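Long-range contacts in probable oxidoreductase protein (Rhizobium etli, PDB 4FB5), which is probably an oxidoreductase of the GFO/IDH/MocA family that is thought to bind a nicotinamide dinucleotide in its Rossmann-fold domain: residues G151-N157 / L345-E349; Q297-N301 / G339-L345. All blocks are in the same frame, centred on the assembly; numbering follows the deposited sequence.

Both interactions use helix 344-358 or its approach, and Leu345 takes part in both. Interaction 1 sets the helix against the loop that leaves strand 148-150, an outermost strand of the Rossmann-type parallel sheet; interaction 2 sets the loop ahead of the helix against the turn joining strands 291-296 and 302-307 of the large mixed sheet. Interaction 1 lies nearer the centre of the chain, is wholly buried and mixes a charged cluster with apolar packing. Interaction 2 is smaller, also largely buried, and faces a second subunit; the selenomethionine side chain and the Asn301 amide lie against loop backbone. The two touch where Asn157 ND2 lies 3.0 Å from Met300 O, a probable hydrogen bond.

Interaction 1. Residues G151-N157 / L345-E349; sequences GYNYIQN and LKIIE
Gly151 lies against the carboxylate of Glu349, its CA beside Glu349 OE1 at 3.2 Å. At Tyr152 the backbone takes over: its N is 3.2 Å from Glu349 OE2, but the angle is too poor for a hydrogen bond, and the phenol ring turns instead to helix 206-221.

Asn153 carries the polar link. A chi1 of 41° places CG between the backbone N and the carbonyl carbon, and from there the amide works in two directions. Asn153 OD1 accepts a hydrogen bond from Lys346 NZ at 3.0 Å, met in the carbonyl plane on a lone pair with a C=O...N angle of 141°, while Asn153 ND2 sits 3.6 Å above the plane of the Tyr154 ring, over its centre. The same ring is approached obliquely by Leu345, with CD1 of Tyr154 4.3 Å from CD1 of Leu345.

One 3-10 turn further, Gln156 runs past Ile348 in the opposite direction, its CB 3.4 Å from Ile348 CG2, and crosses Glu349 at about a right angle, with Gln156 CG against Glu349 CB. Asn157 closes the segment: Leu345 CD2 reaches its CA at 3.5 Å, while its OD1 caps Val159 N at the start of helix 158-168.

Lys346 and Glu349 form a long salt bridge with each other, and each has a further partner at strand 120-123: Trp122 within it, whose NE1 bonds Glu349 OE1, and Glu124 just past its end, in the family's Glu-Lys-Pro motif, for Lys346 NZ. The buried lysine is therefore probably balanced by two carboxylates, with the neutral amide of Asn153 as a further acceptor; this polar network ties helix 344-358 to the Rossmann-type domain, which probably binds the nucleotide, and Leu345 and Ile348 pack beside it.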
ATOM      1  N   GLY A 151       4.971  24.428  19.431  1.00 45.36           N
ATOM      2  CA  GLY A 151       5.503  23.225  18.812  1.00 43.82           C
ATOM      3  C   GLY A 151       4.421  22.491  18.056  1.00 43.69           C
ATOM      4  O   GLY A 151       3.952  21.405  18.457  1.00 44.06           O
ATOM      5  N   TYR A 152       4.007  23.088  16.954  1.00 42.03           N
ATOM      6  CA  TYR A 152       3.146  22.400  16.040  1.00 40.34           C
ATOM      7  C   TYR A 152       4.056  21.868  14.940  1.00 39.65           C
ATOM      8  O   TYR A 152       4.083  22.430  13.846  1.00 40.37           O
ATOM      9  CB  TYR A 152       2.074  23.349  15.481  1.00 39.53           C
ATOM     10  CG  TYR A 152       0.965  23.638  16.455  1.00 39.65           C
ATOM     11  CD1 TYR A 152       0.065  22.644  16.814  1.00 39.21           C
ATOM     12  CD2 TYR A 152       0.810  24.912  17.036  1.00 38.68           C
ATOM     13  CE1 TYR A 152      -0.965  22.903  17.727  1.00 38.57           C
ATOM     14  CE2 TYR A 152      -0.196  25.172  17.959  1.00 36.37           C
ATOM     15  CZ  TYR A 152      -1.085  24.152  18.296  1.00 38.39           C
ATOM     16  OH  TYR A 152      -2.119  24.357  19.185  1.00 39.76           O
ATOM     17  N   ASN A 153       4.787  20.790  15.209  1.00 38.52           N
ATOM     18  CA  ASN A 153       5.861  20.360  14.290  1.00 38.25           C
ATOM     19  C   ASN A 153       5.437  19.703  12.979  1.00 37.21           C
ATOM     20  O   ASN A 153       6.139  19.798  11.999  1.00 36.54           O
ATOM     21  CB  ASN A 153       6.831  19.452  15.006  1.00 38.75           C
ATOM     22  CG  ASN A 153       6.132  18.499  15.900  1.00 41.93           C
ATOM     23  OD1 ASN A 153       6.176  18.658  17.119  1.00 49.44           O
ATOM     24  ND2 ASN A 153       5.399  17.551  15.320  1.00 41.88           N
ATOM     25  N   TYR A 154       4.298  19.032  12.959  1.00 36.87           N
ATOM     26  CA  TYR A 154       3.830  18.406  11.728  1.00 36.72           C
ATOM     27  C   TYR A 154       3.921  19.347  10.519  1.00 37.49           C
ATOM     28  O   TYR A 154       4.397  18.926   9.456  1.00 37.34           O
ATOM     29  CB  TYR A 154       2.445  17.803  11.937  1.00 35.25           C
ATOM     30  CG  TYR A 154       2.566  16.712  12.942  1.00 34.17           C
ATOM     31  CD1 TYR A 154       3.361  15.595  12.682  1.00 35.11           C
ATOM     32  CD2 TYR A 154       1.947  16.786  14.151  1.00 33.49           C
ATOM     33  CE1 TYR A 154       3.501  14.598  13.583  1.00 33.91           C
ATOM     34  CE2 TYR A 154       2.098  15.780  15.088  1.00 33.54           C
ATOM     35  CZ  TYR A 154       2.872  14.690  14.793  1.00 33.85           C
ATOM     36  OH  TYR A 154       3.024  13.678  15.717  1.00 35.53           O
ATOM     37  N   ILE A 155       3.497  20.602  10.729  1.00 38.14           N
ATOM     38  CA  ILE A 155       3.678  21.770   9.820  1.00 39.23           C
ATOM     39  C   ILE A 155       5.019  21.860   9.119  1.00 38.76           C
ATOM     40  O   ILE A 155       5.082  22.341   8.004  1.00 40.03           O
ATOM     41  CB  ILE A 155       3.512  23.110  10.602  1.00 39.82           C
ATOM     42  CG1 ILE A 155       2.109  23.270  11.138  1.00 43.48           C
ATOM     43  CG2 ILE A 155       3.749  24.296   9.780  1.00 41.29           C
ATOM     44  CD1 ILE A 155       1.040  22.551  10.324  1.00 47.77           C
ATOM     45  N   GLN A 156       6.095  21.404   9.747  1.00 37.90           N
ATOM     46  CA  GLN A 156       7.420  21.630   9.192  1.00 36.59           C
ATOM     47  C   GLN A 156       7.930  20.550   8.267  1.00 35.96           C
ATOM     48  O   GLN A 156       9.001  20.710   7.670  1.00 36.26           O
ATOM     49  CB  GLN A 156       8.461  21.797  10.307  1.00 37.03           C
ATOM     50  CG  GLN A 156       8.194  22.824  11.339  1.00 36.84           C
ATOM     51  CD  GLN A 156       8.079  24.212  10.795  1.00 40.00           C
ATOM     52  OE1 GLN A 156       7.395  25.053  11.390  1.00 41.29           O
ATOM     53  NE2 GLN A 156       8.745  24.482   9.665  1.00 43.07           N
ATOM     54  N   ASN A 157       7.214  19.439   8.162  1.00 35.42           N
ATOM     55  CA  ASN A 157       7.595  18.359   7.232  1.00 33.62           C
ATOM     56  C   ASN A 157       7.799  18.972   5.875  1.00 32.46           C
ATOM     57  O   ASN A 157       6.972  19.751   5.446  1.00 32.64           O
ATOM     58  CB  ASN A 157       6.469  17.331   7.163  1.00 33.64           C
ATOM     59  CG  ASN A 157       6.830  16.061   6.369  1.00 33.38           C
ATOM     60  OD1 ASN A 157       7.752  16.028   5.549  1.00 33.54           O
ATOM     61  ND2 ASN A 157       6.050  15.014   6.596  1.00 35.32           N
ATOM     62  N   LEU A 345      11.741  16.807  12.333  1.00 40.55           N
ATOM     63  CA  LEU A 345      10.772  17.887  12.266  1.00 40.12           C
ATOM     64  C   LEU A 345      10.950  18.927  13.359  1.00 40.52           C
ATOM     65  O   LEU A 345      10.496  20.052  13.216  1.00 40.60           O
ATOM     66  CB  LEU A 345       9.364  17.339  12.394  1.00 39.64           C
ATOM     67  CG  LEU A 345       8.930  16.232  11.452  1.00 39.57           C
ATOM     68  CD1 LEU A 345       7.634  15.701  11.972  1.00 38.02           C
ATOM     69  CD2 LEU A 345       8.771  16.748  10.049  1.00 36.82           C
ATOM     70  N   LYS A 346      11.565  18.544  14.470  1.00 40.84           N
ATOM     71  CA  LYS A 346      11.789  19.489  15.532  1.00 41.33           C
ATOM     72  C   LYS A 346      12.976  20.387  15.197  1.00 41.65           C
ATOM     73  O   LYS A 346      12.976  21.553  15.578  1.00 42.31           O
ATOM     74  CB  LYS A 346      12.005  18.808  16.880  1.00 41.45           C
ATOM     75  CG  LYS A 346      11.378  19.583  18.066  1.00 42.58           C
ATOM     76  CD  LYS A 346       9.848  19.559  17.998  1.00 45.05           C
ATOM     77  CE  LYS A 346       9.168  20.462  19.022  1.00 46.56           C
ATOM     78  NZ  LYS A 346       7.709  20.075  19.211  1.00 48.37           N
ATOM     79  N   ILE A 347      13.956  19.854  14.471  1.00 41.50           N
ATOM     80  CA  ILE A 347      15.136  20.604  14.047  1.00 41.53           C
ATOM     81  C   ILE A 347      14.729  21.737  13.090  1.00 42.49           C
ATOM     82  O   ILE A 347      15.166  22.880  13.225  1.00 42.89           O
ATOM     83  CB  ILE A 347      16.138  19.678  13.323  1.00 41.27           C
ATOM     84  CG1 ILE A 347      16.692  18.612  14.260  1.00 39.73           C
ATOM     85  CG2 ILE A 347      17.244  20.483  12.676  1.00 40.35           C
ATOM     86  CD1 ILE A 347      17.585  17.571  13.569  1.00 38.77           C
ATOM     87  N   ILE A 348      13.877  21.413  12.121  1.00 43.20           N
ATOM     88  CA  ILE A 348      13.350  22.397  11.183  1.00 42.85           C
ATOM     89  C   ILE A 348      12.561  23.461  11.954  1.00 44.18           C
ATOM     90  O   ILE A 348      12.765  24.653  11.766  1.00 44.80           O
ATOM     91  CB  ILE A 348      12.476  21.690  10.167  1.00 42.13           C
ATOM     92  CG1 ILE A 348      13.350  20.833   9.256  1.00 40.33           C
ATOM     93  CG2 ILE A 348      11.646  22.663   9.377  1.00 42.47           C
ATOM     94  CD1 ILE A 348      12.616  19.704   8.543  1.00 33.16           C
ATOM     95  N   GLU A 349      11.669  23.046  12.844  1.00 45.35           N
ATOM     96  CA  GLU A 349      10.941  24.019  13.675  1.00 46.56           C
ATOM     97  C   GLU A 349      11.903  24.923  14.486  1.00 47.16           C
ATOM     98  O   GLU A 349      11.705  26.111  14.573  1.00 47.05           O
ATOM     99  CB  GLU A 349       9.977  23.298  14.603  1.00 46.48           C
ATOM    100  CG  GLU A 349       9.157  24.219  15.469  1.00 48.04           C
ATOM    101  CD  GLU A 349       8.088  23.481  16.250  1.00 52.94           C
ATOM    102  OE1 GLU A 349       8.368  23.201  17.439  1.00 52.29           O
ATOM    103  OE2 GLU A 349       6.992  23.177  15.673  1.00 55.22           O
TER

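Interaction 2. Residues Q297-N301 / G339-L345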
ATOM      1  N   GLN A 297       0.882  10.711   7.818  1.00 27.49           N
ATOM      2  CA  GLN A 297       2.004  10.794   8.741  1.00 27.34           C
ATOM      3  C   GLN A 297       2.748   9.483   9.023  1.00 27.68           C
ATOM      4  O   GLN A 297       3.898   9.503   9.452  1.00 27.45           O
ATOM      5  CB  GLN A 297       1.509  11.332  10.085  1.00 27.50           C
ATOM      6  CG  GLN A 297       2.618  11.838  10.982  1.00 28.41           C
ATOM      7  CD  GLN A 297       3.380  13.012  10.334  1.00 30.77           C
ATOM      8  OE1 GLN A 297       2.786  13.876   9.655  1.00 30.80           O
ATOM      9  NE2 GLN A 297       4.675  13.041  10.528  1.00 28.39           N
ATOM     10  N   GLU A 298       2.082   8.348   8.845  1.00 27.90           N
ATOM     11  CA  GLU A 298       2.704   7.066   9.181  1.00 28.81           C
ATOM     12  C   GLU A 298       3.714   6.639   8.109  1.00 28.05           C
ATOM     13  O   GLU A 298       4.523   5.748   8.341  1.00 27.49           O
ATOM     14  CB  GLU A 298       1.641   5.973   9.465  1.00 28.94           C
ATOM     15  CG  GLU A 298       1.090   6.019  10.900  1.00 31.76           C
ATOM     16  CD  GLU A 298       0.023   4.919  11.211  1.00 35.83           C
ATOM     17  OE1 GLU A 298      -0.261   4.710  12.413  1.00 31.69           O
ATOM     18  OE2 GLU A 298      -0.528   4.279  10.264  1.00 38.03           O
ATOM     19  N   ARG A 299       3.602   7.278   6.944  1.00 28.44           N
ATOM     20  CA  ARG A 299       4.560   7.276   5.841  1.00 29.00           C
ATOM     21  C   ARG A 299       4.835   8.752   5.514  1.00 29.78           C
ATOM     22  O   ARG A 299       4.617   9.242   4.408  1.00 30.08           O
ATOM     23  CB  ARG A 299       3.951   6.564   4.648  1.00 28.38           C
ATOM     24  CG  ARG A 299       3.738   5.112   4.964  1.00 31.42           C
ATOM     25  CD  ARG A 299       3.334   4.288   3.783  1.00 36.09           C
ATOM     26  NE  ARG A 299       2.101   4.791   3.176  1.00 36.91           N
ATOM     27  CZ  ARG A 299       0.925   4.769   3.763  1.00 39.22           C
ATOM     28  NH1 ARG A 299       0.808   4.314   5.022  1.00 42.02           N
ATOM     29  NH2 ARG A 299      -0.119   5.252   3.113  1.00 40.33           N
HETATM   30  N   MSE A 300       5.214   9.456   6.556  1.00 30.47           N
HETATM   31  CA  MSE A 300       5.708  10.820   6.590  1.00 32.15           C
HETATM   32  C   MSE A 300       6.504  11.300   5.334  1.00 31.21           C
HETATM   33  O   MSE A 300       6.570  12.498   4.991  1.00 29.59           O
HETATM   34  CB  MSE A 300       6.699  10.786   7.722  1.00 32.30           C
HETATM   35  CG  MSE A 300       6.511  11.820   8.678  1.00 40.84           C
HETATM   36 SE   MSE A 300       8.215  12.265   9.589  1.00 53.42          SE
HETATM   37  CE  MSE A 300       8.875  10.436  10.023  1.00 50.53           C
ATOM     38  N   ASN A 301       7.180  10.358   4.703  1.00 29.66           N
ATOM     39  CA  ASN A 301       8.085  10.768   3.652  1.00 29.33           C
ATOM     40  C   ASN A 301       7.506  10.641   2.252  1.00 27.68           C
ATOM     41  O   ASN A 301       8.223  10.561   1.323  1.00 27.26           O
ATOM     42  CB  ASN A 301       9.452  10.099   3.827  1.00 28.38           C
ATOM     43  CG  ASN A 301      10.181  10.634   5.063  1.00 30.93           C
ATOM     44  OD1 ASN A 301      10.278   9.957   6.069  1.00 30.26           O
ATOM     45  ND2 ASN A 301      10.637  11.889   5.002  1.00 30.95           N
ATOM     46  N   GLY A 339      14.352   9.275   3.615  1.00 40.65           N
ATOM     47  CA  GLY A 339      13.497   9.557   4.748  1.00 40.16           C
ATOM     48  C   GLY A 339      14.041  10.403   5.883  1.00 40.44           C
ATOM     49  O   GLY A 339      15.171  10.176   6.338  1.00 40.97           O
ATOM     50  N   LEU A 340      13.213  11.356   6.342  1.00 38.88           N
ATOM     51  CA  LEU A 340      13.383  11.990   7.630  1.00 38.20           C
ATOM     52  C   LEU A 340      12.581  11.267   8.699  1.00 37.41           C
ATOM     53  O   LEU A 340      11.716  10.450   8.389  1.00 37.21           O
ATOM     54  CB  LEU A 340      12.891  13.436   7.581  1.00 38.81           C
ATOM     55  CG  LEU A 340      13.453  14.355   6.512  1.00 39.02           C
ATOM     56  CD1 LEU A 340      13.269  15.764   7.003  1.00 38.69           C
ATOM     57  CD2 LEU A 340      14.932  14.040   6.308  1.00 39.14           C
ATOM     58  N   GLY A 341      12.872  11.591   9.961  1.00 36.90           N
ATOM     59  CA  GLY A 341      12.244  10.977  11.128  1.00 36.10           C
ATOM     60  C   GLY A 341      11.389  11.987  11.852  1.00 35.72           C
ATOM     61  O   GLY A 341      11.459  13.157  11.572  1.00 35.23           O
ATOM     62  N   PHE A 342      10.580  11.550  12.808  1.00 36.23           N
ATOM     63  CA  PHE A 342       9.861  12.515  13.640  1.00 36.36           C
ATOM     64  C   PHE A 342      10.798  13.609  14.257  1.00 36.74           C
ATOM     65  O   PHE A 342      10.465  14.784  14.230  1.00 37.04           O
ATOM     66  CB  PHE A 342       9.011  11.776  14.661  1.00 35.89           C
ATOM     67  CG  PHE A 342       8.194  12.662  15.569  1.00 34.04           C
ATOM     68  CD1 PHE A 342       6.973  13.168  15.155  1.00 36.81           C
ATOM     69  CD2 PHE A 342       8.608  12.908  16.854  1.00 34.43           C
ATOM     70  CE1 PHE A 342       6.171  13.975  16.002  1.00 37.22           C
ATOM     71  CE2 PHE A 342       7.864  13.711  17.727  1.00 37.14           C
ATOM     72  CZ  PHE A 342       6.623  14.250  17.302  1.00 39.10           C
ATOM     73  N   ASN A 343      11.971  13.254  14.748  1.00 37.40           N
ATOM     74  CA  ASN A 343      12.830  14.272  15.400  1.00 39.25           C
ATOM     75  C   ASN A 343      13.358  15.315  14.408  1.00 40.23           C
ATOM     76  O   ASN A 343      13.563  16.495  14.769  1.00 39.81           O
ATOM     77  CB  ASN A 343      13.998  13.651  16.200  1.00 38.65           C
ATOM     78  CG  ASN A 343      13.533  12.578  17.179  1.00 41.35           C
ATOM     79  OD1 ASN A 343      12.377  12.558  17.618  1.00 42.58           O
ATOM     80  ND2 ASN A 343      14.425  11.667  17.504  1.00 44.38           N
ATOM     81  N   ASP A 344      13.558  14.884  13.159  1.00 40.77           N
ATOM     82  CA  ASP A 344      13.973  15.804  12.131  1.00 41.32           C
ATOM     83  C   ASP A 344      13.016  17.017  12.029  1.00 41.40           C
ATOM     84  O   ASP A 344      13.442  18.153  11.741  1.00 42.13           O
ATOM     85  CB  ASP A 344      14.227  15.061  10.816  1.00 41.93           C
ATOM     86  CG  ASP A 344      15.440  14.052  10.919  1.00 46.25           C
ATOM     87  OD1 ASP A 344      16.427  14.372  11.648  1.00 48.01           O
ATOM     88  OD2 ASP A 344      15.412  12.950  10.275  1.00 46.43           O
ATOM     89  N   LEU A 345      11.741  16.807  12.333  1.00 40.55           N
ATOM     90  CA  LEU A 345      10.772  17.887  12.266  1.00 40.12           C
ATOM     91  C   LEU A 345      10.950  18.927  13.359  1.00 40.52           C
ATOM     92  O   LEU A 345      10.496  20.052  13.216  1.00 40.60           O
ATOM     93  CB  LEU A 345       9.364  17.339  12.394  1.00 39.64           C
ATOM     94  CG  LEU A 345       8.930  16.232  11.452  1.00 39.57           C
ATOM     95  CD1 LEU A 345       7.634  15.701  11.972  1.00 38.02           C
ATOM     96  CD2 LEU A 345       8.771  16.748  10.049  1.00 36.82           C
TER
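Gly341, whose carbonyl carbon meets Met300 CE at 3.5 Å, gives its N-H to Asp344 OD2 at 2.9 Å. The N-H...O angle of 153° makes this a sound bond, received on the anti side of the Asp344 carboxylate and tilted out of its plane, linking the loop backbone to a residue three positions on, where the chain leads into helix 344-358. Met300, present as selenomethionine, bends at chi3 (-47°), which brings CE alongside the loop backbone, 3.3 Å from Leu340 O and also near Phe342 N. Its selenium meets Leu345 CD1 at 4.2 Å, so the chain end is flanked by peptide groups and by a leucine branch. Residues 297-301 form the turn between the adjacent antiparallel strands 291-296 and 302-307 of the large sheet, in the C-terminal part of this family's two-domain fold; the loop that packs on it also borders the second subunit, where His338 of that subunit meets the Phe342 ring edge-to-face. Asn301 lays its amide against the Gly339-Leu340 peptide, with CG 3.5 Å from Gly339 CA and 3.4 Å from Leu340 N. An alanine here would remove the amide and is likely to leave a gap beside Gly339 and take away the polar neighbour of the Leu340 backbone. Gly339 itself has a positive phi of 95°, where a CB would press on the preceding carbonyl oxygen.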